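Local coordinates for BluB-like flavoprotein (Clostridium difficile 630, PDB 3EO8), which binds flavin mononucleotide and probably acts as an FMN-dependent oxidoreductase of the nitroreductase family, at residues E58-V63 and L103-T108; V49-R54 and A175-E180. One frame throughout, in Å; residues are numbered along the deposited sequence.

Interaction 1: E58-V63 and L103-T108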
ATOM      1  N   GLU A  58     -11.605 -22.443  -9.869  1.00 24.95           N
ATOM      2  CA  GLU A  58     -12.554 -23.176  -9.035  1.00 25.71           C
ATOM      3  C   GLU A  58     -11.816 -23.923  -7.942  1.00 24.54           C
ATOM      4  O   GLU A  58     -12.313 -24.063  -6.817  1.00 24.34           O
ATOM      5  CB  GLU A  58     -13.350 -24.182  -9.865  1.00 26.81           C
ATOM      6  CG  GLU A  58     -14.223 -23.528 -10.931  1.00 31.85           C
ATOM      7  CD  GLU A  58     -15.488 -22.900 -10.377  1.00 39.27           C
ATOM      8  OE1 GLU A  58     -15.779 -23.108  -9.168  1.00 43.60           O
ATOM      9  OE2 GLU A  58     -16.194 -22.206 -11.159  1.00 45.05           O
ATOM     10  N   LYS A  59     -10.640 -24.461  -8.278  1.00 23.71           N
ATOM     11  CA  LYS A  59      -9.827 -25.139  -7.286  1.00 23.74           C
ATOM     12  C   LYS A  59      -9.414 -24.209  -6.151  1.00 23.33           C
ATOM     13  O   LYS A  59      -9.368 -24.610  -4.999  1.00 23.31           O
ATOM     14  CB  LYS A  59      -8.602 -25.804  -7.947  1.00 23.32           C
ATOM     15  CG  LYS A  59      -8.972 -27.098  -8.667  1.00 24.27           C
ATOM     16  CD  LYS A  59      -7.837 -27.661  -9.495  1.00 24.47           C
ATOM     17  CE  LYS A  59      -8.237 -28.978 -10.197  1.00 26.42           C
ATOM     18  NZ  LYS A  59      -9.008 -28.710 -11.451  1.00 31.71           N
ATOM     19  N   ILE A  60      -9.122 -22.966  -6.484  1.00 22.94           N
ATOM     20  CA  ILE A  60      -8.702 -21.955  -5.497  1.00 23.55           C
ATOM     21  C   ILE A  60      -9.913 -21.666  -4.591  1.00 24.22           C
ATOM     22  O   ILE A  60      -9.806 -21.588  -3.382  1.00 23.58           O
ATOM     23  CB  ILE A  60      -8.134 -20.718  -6.213  1.00 23.66           C
ATOM     24  CG1 ILE A  60      -6.750 -21.049  -6.811  1.00 23.84           C
ATOM     25  CG2 ILE A  60      -8.015 -19.513  -5.277  1.00 23.11           C
ATOM     26  CD1 ILE A  60      -6.271 -20.028  -7.832  1.00 25.05           C
ATOM     27  N   ALA A  61     -11.074 -21.558  -5.202  1.00 23.76           N
ATOM     28  CA  ALA A  61     -12.317 -21.297  -4.453  1.00 23.96           C
ATOM     29  C   ALA A  61     -12.576 -22.409  -3.456  1.00 24.60           C
ATOM     30  O   ALA A  61     -12.860 -22.162  -2.271  1.00 25.34           O
ATOM     31  CB  ALA A  61     -13.478 -21.115  -5.444  1.00 23.50           C
ATOM     32  N   ASP A  62     -12.392 -23.643  -3.892  1.00 24.35           N
ATOM     33  CA  ASP A  62     -12.638 -24.784  -3.016  1.00 24.20           C
ATOM     34  C   ASP A  62     -11.717 -24.796  -1.799  1.00 23.73           C
ATOM     35  O   ASP A  62     -12.166 -25.195  -0.722  1.00 23.69           O
ATOM     36  CB  ASP A  62     -12.518 -26.093  -3.788  1.00 24.78           C
ATOM     37  CG  ASP A  62     -13.649 -26.303  -4.792  1.00 27.30           C
ATOM     38  OD1 ASP A  62     -14.725 -25.677  -4.676  1.00 31.60           O
ATOM     39  OD2 ASP A  62     -13.470 -27.161  -5.666  1.00 31.74           O
ATOM     40  N   VAL A  63     -10.439 -24.395  -1.929  1.00 23.80           N
ATOM     41  CA  VAL A  63      -9.563 -24.384  -0.734  1.00 23.94           C
ATOM     42  C   VAL A  63      -9.906 -23.212   0.195  1.00 23.99           C
ATOM     43  O   VAL A  63      -9.758 -23.313   1.421  1.00 24.62           O
ATOM     44  CB  VAL A  63      -8.010 -24.390  -1.033  1.00 24.33           C
ATOM     45  CG1 VAL A  63      -7.593 -25.671  -1.759  1.00 23.93           C
ATOM     46  CG2 VAL A  63      -7.557 -23.111  -1.728  1.00 21.73           C
ATOM     47  N   LEU A 103      -8.507 -13.969 -12.954  1.00 24.09           N
ATOM     48  CA  LEU A 103      -8.060 -13.877 -11.569  1.00 23.55           C
ATOM     49  C   LEU A 103      -6.564 -13.587 -11.604  1.00 24.04           C
ATOM     50  O   LEU A 103      -5.815 -14.324 -12.223  1.00 24.51           O
ATOM     51  CB  LEU A 103      -8.277 -15.178 -10.805  1.00 23.91           C
ATOM     52  CG  LEU A 103      -7.828 -15.187  -9.359  1.00 24.14           C
ATOM     53  CD1 LEU A 103      -8.581 -14.089  -8.587  1.00 22.62           C
ATOM     54  CD2 LEU A 103      -8.011 -16.581  -8.735  1.00 23.21           C
ATOM     55  N   VAL A 104      -6.131 -12.533 -10.915  1.00 24.47           N
ATOM     56  CA  VAL A 104      -4.712 -12.247 -10.806  1.00 24.40           C
ATOM     57  C   VAL A 104      -4.296 -12.476  -9.358  1.00 24.37           C
ATOM     58  O   VAL A 104      -4.899 -11.939  -8.445  1.00 26.03           O
ATOM     59  CB  VAL A 104      -4.384 -10.825 -11.216  1.00 24.93           C
ATOM     60  CG1 VAL A 104      -2.872 -10.629 -11.209  1.00 23.94           C
ATOM     61  CG2 VAL A 104      -5.008 -10.495 -12.610  1.00 24.26           C
ATOM     62  N   LEU A 105      -3.287 -13.296  -9.130  1.00 23.48           N
ATOM     63  CA  LEU A 105      -2.760 -13.475  -7.808  1.00 23.80           C
ATOM     64  C   LEU A 105      -1.552 -12.597  -7.726  1.00 24.46           C
ATOM     65  O   LEU A 105      -0.626 -12.721  -8.559  1.00 25.28           O
ATOM     66  CB  LEU A 105      -2.358 -14.925  -7.552  1.00 23.37           C
ATOM     67  CG  LEU A 105      -3.441 -15.974  -7.772  1.00 24.35           C
ATOM     68  CD1 LEU A 105      -2.840 -17.332  -7.500  1.00 24.00           C
ATOM     69  CD2 LEU A 105      -4.637 -15.720  -6.929  1.00 24.10           C
ATOM     70  N   VAL A 106      -1.561 -11.697  -6.755  1.00 24.73           N
ATOM     71  CA  VAL A 106      -0.468 -10.772  -6.594  1.00 24.49           C
ATOM     72  C   VAL A 106       0.376 -11.277  -5.451  1.00 24.33           C
ATOM     73  O   VAL A 106      -0.036 -11.218  -4.270  1.00 23.93           O
ATOM     74  CB  VAL A 106      -0.931  -9.338  -6.330  1.00 24.56           C
ATOM     75  CG1 VAL A 106       0.243  -8.458  -6.479  1.00 27.04           C
ATOM     76  CG2 VAL A 106      -2.021  -8.920  -7.361  1.00 26.46           C
ATOM     77  N   PHE A 107       1.542 -11.811  -5.816  1.00 24.18           N
ATOM     78  CA  PHE A 107       2.526 -12.284  -4.842  1.00 23.44           C
ATOM     79  C   PHE A 107       3.424 -11.128  -4.425  1.00 23.30           C
ATOM     80  O   PHE A 107       3.619 -10.178  -5.165  1.00 23.14           O
ATOM     81  CB  PHE A 107       3.385 -13.424  -5.408  1.00 23.60           C
ATOM     82  CG  PHE A 107       2.715 -14.770  -5.349  1.00 23.46           C
ATOM     83  CD1 PHE A 107       1.683 -15.089  -6.222  1.00 23.10           C
ATOM     84  CD2 PHE A 107       3.091 -15.703  -4.401  1.00 22.88           C
ATOM     85  CE1 PHE A 107       1.061 -16.340  -6.171  1.00 23.83           C
ATOM     86  CE2 PHE A 107       2.466 -16.932  -4.312  1.00 24.69           C
ATOM     87  CZ  PHE A 107       1.447 -17.268  -5.205  1.00 24.92           C
ATOM     88  N   THR A 108       3.973 -11.228  -3.227  1.00 22.93           N
ATOM     89  CA  THR A 108       4.798 -10.176  -2.668  1.00 23.68           C
ATOM     90  C   THR A 108       5.821 -10.853  -1.734  1.00 23.81           C
ATOM     91  O   THR A 108       5.817 -12.071  -1.575  1.00 23.96           O
ATOM     92  CB  THR A 108       3.927  -9.113  -1.944  1.00 24.13           C
ATOM     93  OG1 THR A 108       4.728  -7.977  -1.590  1.00 24.49           O
ATOM     94  CG2 THR A 108       3.243  -9.701  -0.682  1.00 24.07           C
TER

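Interaction 2: V49-R54 and A175-E180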
ATOM      1  N   VAL A  49       0.573 -13.149 -11.074  1.00 24.83           N
ATOM      2  CA  VAL A  49       0.245 -14.417 -11.706  1.00 24.51           C
ATOM      3  C   VAL A  49      -1.128 -14.320 -12.320  1.00 24.24           C
ATOM      4  O   VAL A  49      -2.112 -14.168 -11.620  1.00 23.21           O
ATOM      5  CB  VAL A  49       0.298 -15.583 -10.694  1.00 25.46           C
ATOM      6  CG1 VAL A  49      -0.032 -16.921 -11.370  1.00 25.73           C
ATOM      7  CG2 VAL A  49       1.667 -15.635 -10.046  1.00 25.69           C
ATOM      8  N   VAL A  50      -1.193 -14.369 -13.648  1.00 24.31           N
ATOM      9  CA  VAL A  50      -2.440 -14.131 -14.349  1.00 23.95           C
ATOM     10  C   VAL A  50      -3.136 -15.435 -14.744  1.00 23.10           C
ATOM     11  O   VAL A  50      -2.573 -16.256 -15.482  1.00 24.00           O
ATOM     12  CB  VAL A  50      -2.157 -13.333 -15.620  1.00 23.79           C
ATOM     13  CG1 VAL A  50      -3.465 -13.074 -16.362  1.00 26.16           C
ATOM     14  CG2 VAL A  50      -1.488 -12.011 -15.265  1.00 22.72           C
ATOM     15  N   ILE A  51      -4.358 -15.634 -14.256  1.00 23.03           N
ATOM     16  CA  ILE A  51      -5.072 -16.873 -14.480  1.00 23.10           C
ATOM     17  C   ILE A  51      -6.367 -16.640 -15.209  1.00 24.56           C
ATOM     18  O   ILE A  51      -7.176 -15.826 -14.791  1.00 23.64           O
ATOM     19  CB  ILE A  51      -5.394 -17.572 -13.136  1.00 23.10           C
ATOM     20  CG1 ILE A  51      -4.119 -17.913 -12.405  1.00 22.61           C
ATOM     21  CG2 ILE A  51      -6.193 -18.866 -13.359  1.00 22.96           C
ATOM     22  CD1 ILE A  51      -4.331 -18.179 -10.922  1.00 22.51           C
ATOM     23  N   LYS A  52      -6.553 -17.383 -16.307  1.00 25.26           N
ATOM     24  CA  LYS A  52      -7.825 -17.468 -17.005  1.00 25.68           C
ATOM     25  C   LYS A  52      -8.395 -18.892 -16.980  1.00 26.48           C
ATOM     26  O   LYS A  52      -9.546 -19.107 -17.390  1.00 27.47           O
ATOM     27  CB  LYS A  52      -7.665 -16.984 -18.456  1.00 25.80           C
ATOM     28  CG  LYS A  52      -7.488 -15.473 -18.606  1.00 24.48           C
ATOM     29  CD  LYS A  52      -7.184 -15.098 -20.059  1.00 25.55           C
ATOM     30  CE  LYS A  52      -6.880 -13.630 -20.246  1.00 24.42           C
ATOM     31  NZ  LYS A  52      -6.710 -13.360 -21.703  1.00 24.93           N
ATOM     32  N   ARG A  53      -7.616 -19.844 -16.476  1.00 25.84           N
ATOM     33  CA  ARG A  53      -8.033 -21.248 -16.504  0.50 26.53           C
ATOM     34  C   ARG A  53      -9.139 -21.471 -15.474  1.00 25.81           C
ATOM     35  O   ARG A  53      -8.926 -21.342 -14.282  1.00 26.47           O
ATOM     36  CB  ARG A  53      -6.834 -22.173 -16.243  0.50 26.56           C
ATOM     37  CG  ARG A  53      -7.069 -23.609 -16.666  0.50 27.46           C
ATOM     38  CD  ARG A  53      -6.081 -24.573 -16.013  0.50 26.94           C
ATOM     39  NE  ARG A  53      -4.708 -24.371 -16.463  0.50 26.62           N
ATOM     40  CZ  ARG A  53      -3.618 -24.693 -15.769  0.50 24.93           C
ATOM     41  NH1 ARG A  53      -3.703 -25.202 -14.545  0.50 25.20           N
ATOM     42  NH2 ARG A  53      -2.427 -24.476 -16.293  0.50 26.36           N
ATOM     43  N   ARG A  54     -10.342 -21.806 -15.951  1.00 26.42           N
ATOM     44  CA  ARG A  54     -11.519 -21.884 -15.058  1.00 26.20           C
ATOM     45  C   ARG A  54     -11.324 -22.899 -13.960  1.00 25.74           C
ATOM     46  O   ARG A  54     -11.676 -22.636 -12.809  1.00 27.04           O
ATOM     47  CB  ARG A  54     -12.820 -22.253 -15.771  1.00 26.85           C
ATOM     48  CG  ARG A  54     -13.338 -21.281 -16.791  1.00 28.60           C
ATOM     49  CD  ARG A  54     -13.583 -19.884 -16.223  1.00 31.16           C
ATOM     50  NE  ARG A  54     -14.228 -19.824 -14.919  1.00 30.16           N
ATOM     51  CZ  ARG A  54     -14.547 -18.671 -14.317  1.00 31.88           C
ATOM     52  NH1 ARG A  54     -14.312 -17.505 -14.926  1.00 30.28           N
ATOM     53  NH2 ARG A  54     -15.096 -18.684 -13.095  1.00 30.47           N
ATOM     54  N   ALA A 175      -0.419 -23.567  -2.438  1.00 24.05           N
ATOM     55  CA  ALA A 175      -0.239 -25.001  -2.668  1.00 23.43           C
ATOM     56  C   ALA A 175      -0.997 -25.495  -3.899  1.00 23.04           C
ATOM     57  O   ALA A 175      -0.471 -26.280  -4.682  1.00 23.92           O
ATOM     58  CB  ALA A 175      -0.685 -25.773  -1.442  1.00 22.48           C
ATOM     59  N   VAL A 176      -2.244 -25.062  -4.060  1.00 24.12           N
ATOM     60  CA  VAL A 176      -3.013 -25.384  -5.273  1.00 24.33           C
ATOM     61  C   VAL A 176      -2.334 -24.850  -6.523  1.00 23.52           C
ATOM     62  O   VAL A 176      -2.187 -25.573  -7.510  1.00 22.54           O
ATOM     63  CB  VAL A 176      -4.447 -24.806  -5.221  1.00 24.94           C
ATOM     64  CG1 VAL A 176      -5.149 -24.960  -6.585  1.00 28.12           C
ATOM     65  CG2 VAL A 176      -5.221 -25.475  -4.092  1.00 27.94           C
ATOM     66  N   LEU A 177      -1.932 -23.583  -6.500  1.00 22.87           N
ATOM     67  CA  LEU A 177      -1.291 -22.987  -7.669  1.00 23.39           C
ATOM     68  C   LEU A 177      -0.063 -23.781  -8.061  1.00 23.41           C
ATOM     69  O   LEU A 177       0.149 -24.075  -9.243  1.00 23.36           O
ATOM     70  CB  LEU A 177      -0.880 -21.542  -7.363  1.00 23.17           C
ATOM     71  CG  LEU A 177      -0.190 -20.794  -8.483  1.00 23.67           C
ATOM     72  CD1 LEU A 177      -1.140 -20.644  -9.694  1.00 22.53           C
ATOM     73  CD2 LEU A 177       0.287 -19.433  -7.974  1.00 23.38           C
ATOM     74  N   GLU A 178       0.750 -24.104  -7.062  1.00 23.79           N
ATOM     75  CA  GLU A 178       2.000 -24.858  -7.284  1.00 23.34           C
ATOM     76  C   GLU A 178       1.711 -26.251  -7.860  1.00 22.80           C
ATOM     77  O   GLU A 178       2.317 -26.659  -8.845  1.00 22.17           O
ATOM     78  CB  GLU A 178       2.758 -24.989  -5.973  1.00 23.72           C
ATOM     79  CG  GLU A 178       4.114 -25.639  -6.062  1.00 22.55           C
ATOM     80  CD  GLU A 178       4.840 -25.578  -4.728  1.00 24.54           C
ATOM     81  OE1 GLU A 178       5.128 -24.441  -4.227  1.00 27.88           O
ATOM     82  OE2 GLU A 178       5.093 -26.653  -4.161  1.00 25.93           O
ATOM     83  N   ALA A 179       0.749 -26.942  -7.257  1.00 22.28           N
ATOM     84  CA  ALA A 179       0.414 -28.301  -7.663  1.00 22.10           C
ATOM     85  C   ALA A 179      -0.129 -28.374  -9.101  1.00 21.58           C
ATOM     86  O   ALA A 179       0.100 -29.375  -9.801  1.00 21.22           O
ATOM     87  CB  ALA A 179      -0.563 -28.915  -6.689  1.00 21.22           C
ATOM     88  N   GLU A 180      -0.835 -27.328  -9.523  1.00 22.56           N
ATOM     89  CA  GLU A 180      -1.556 -27.311 -10.793  1.00 23.45           C
ATOM     90  C   GLU A 180      -0.821 -26.634 -11.963  1.00 23.81           C
ATOM     91  O   GLU A 180      -1.233 -26.791 -13.116  1.00 24.07           O
ATOM     92  CB  GLU A 180      -2.902 -26.594 -10.619  1.00 24.11           C
ATOM     93  CG  GLU A 180      -3.863 -27.249  -9.675  1.00 25.69           C
ATOM     94  CD  GLU A 180      -4.353 -28.610 -10.148  1.00 28.30           C
ATOM     95  OE1 GLU A 180      -4.544 -28.827 -11.360  1.00 29.11           O
ATOM     96  OE2 GLU A 180      -4.562 -29.462  -9.272  1.00 31.49           O
TER

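Interaction 1: E58-V63 and L103-T108
Ile60 lowers its CD1 methyl onto two leucines of strand 102-108, Leu103 and Leu105, and this single methyl carries the contact between the helical turn 58-63 and the strand. The closer partner is Leu103: its CD2 methyl lies 4.0 Å from Ile60 CD1, the two branches meeting tip to tip. Leu105 comes in from the next inward-facing position, with its CD1 at 4.4 Å from Ile60 CD1, a looser touch. Because Leu103 and Leu105 are two residues apart on a strand, both project from the same face of the sheet; their CD2 methyls pack against each other at 3.9 Å, while the isoleucine methyl meets CD2 of Leu103 and CD1 of Leu105. The reach of Ile60 comes from its torsions. CG1 is anti to the carbonyl carbon (chi1 -72°), and CD1 then continues in an extended chain (chi2 165°), away from the helix axis, which lets it bridge backbones whose nearest CA atoms, those of Ile60 and Leu103, are still 10.1 Å apart. The contact is apolar, methyl against methyl, and all three residues are buried. Tyr97, in a loop, packs against both Ile60 and Leu103, while Met193 of strand 189-197 flanks the two leucines; on the other face of the sheet Val106 meets helix 137-155. Helix 54-75 thus packs on the central antiparallel sheet, as in the α+β fold of the nitroreductase family; here the side chain of Leu103 is about 10 Å from a bound FMN.

Interaction 2: V49-R54 and A175-E180
The end of strand 47-51 and the turn after it run past one flank of helix 170-181, the CA atoms of Val49 and Leu177 standing 9.6 Å apart and those of Arg53 and Glu180 10.6 Å apart. Between the first pair, Leu177 does the filling. With CG anti to its backbone N (chi1 180°), its CD1 branch swings toward the strand and rests over two neighbouring side chains of one sheet face: CD1 is 4.2 Å from Val49 CG1 and equally 4.2 Å from Ile51 CD1. At the second pair the contact turns polar and reaches the edge of the buried patch. In the conformer described, Arg53 gives a long hydrogen bond from NH1 to the carbonyl O of Glu180 at 3.3 Å; since a second conformer is modelled, this bond is tentative. The hydrogen bond is fairly straight (158°), but the donor stands well above the carbonyl plane, 52° out of it, so the grip is probably modest. It meets a carbonyl near the C-terminal end of the helix, where the helix dipole would tend to attract a cation. In the same conformer NH2 hydrogen-bonds to Lys219 O of the second subunit, and a strand of that subunit pairs in parallel with Val49 and Val50. Such extension of an edge strand by the partner's C-terminal strand is a hallmark of the intertwined nitroreductase-family dimer.

In the fold
Interactions 1 and 2 lie about 7 Å apart, centre to centre, on one face of the same antiparallel sheet, where strands 47-51 and 102-108 are neighbours joined by backbone hydrogen bonds of Val49 with Leu105 and Ile51 with Leu103. Strand 47-51 leads through a short turn into helix 54-75. Along the chain the order is 49-54, 58-63, 103-108, 175-180, the outer pair forming interaction 2. Helices 54-75 and 170-181 also pack together, through Val63 and Val176. Ile51 CD1 lies 4.1 Å from Ile60 CD1, merging the contacts into one apolar layer. Two helices thus pack side by side on one face of the sheet, at the edge that continues into the second subunit.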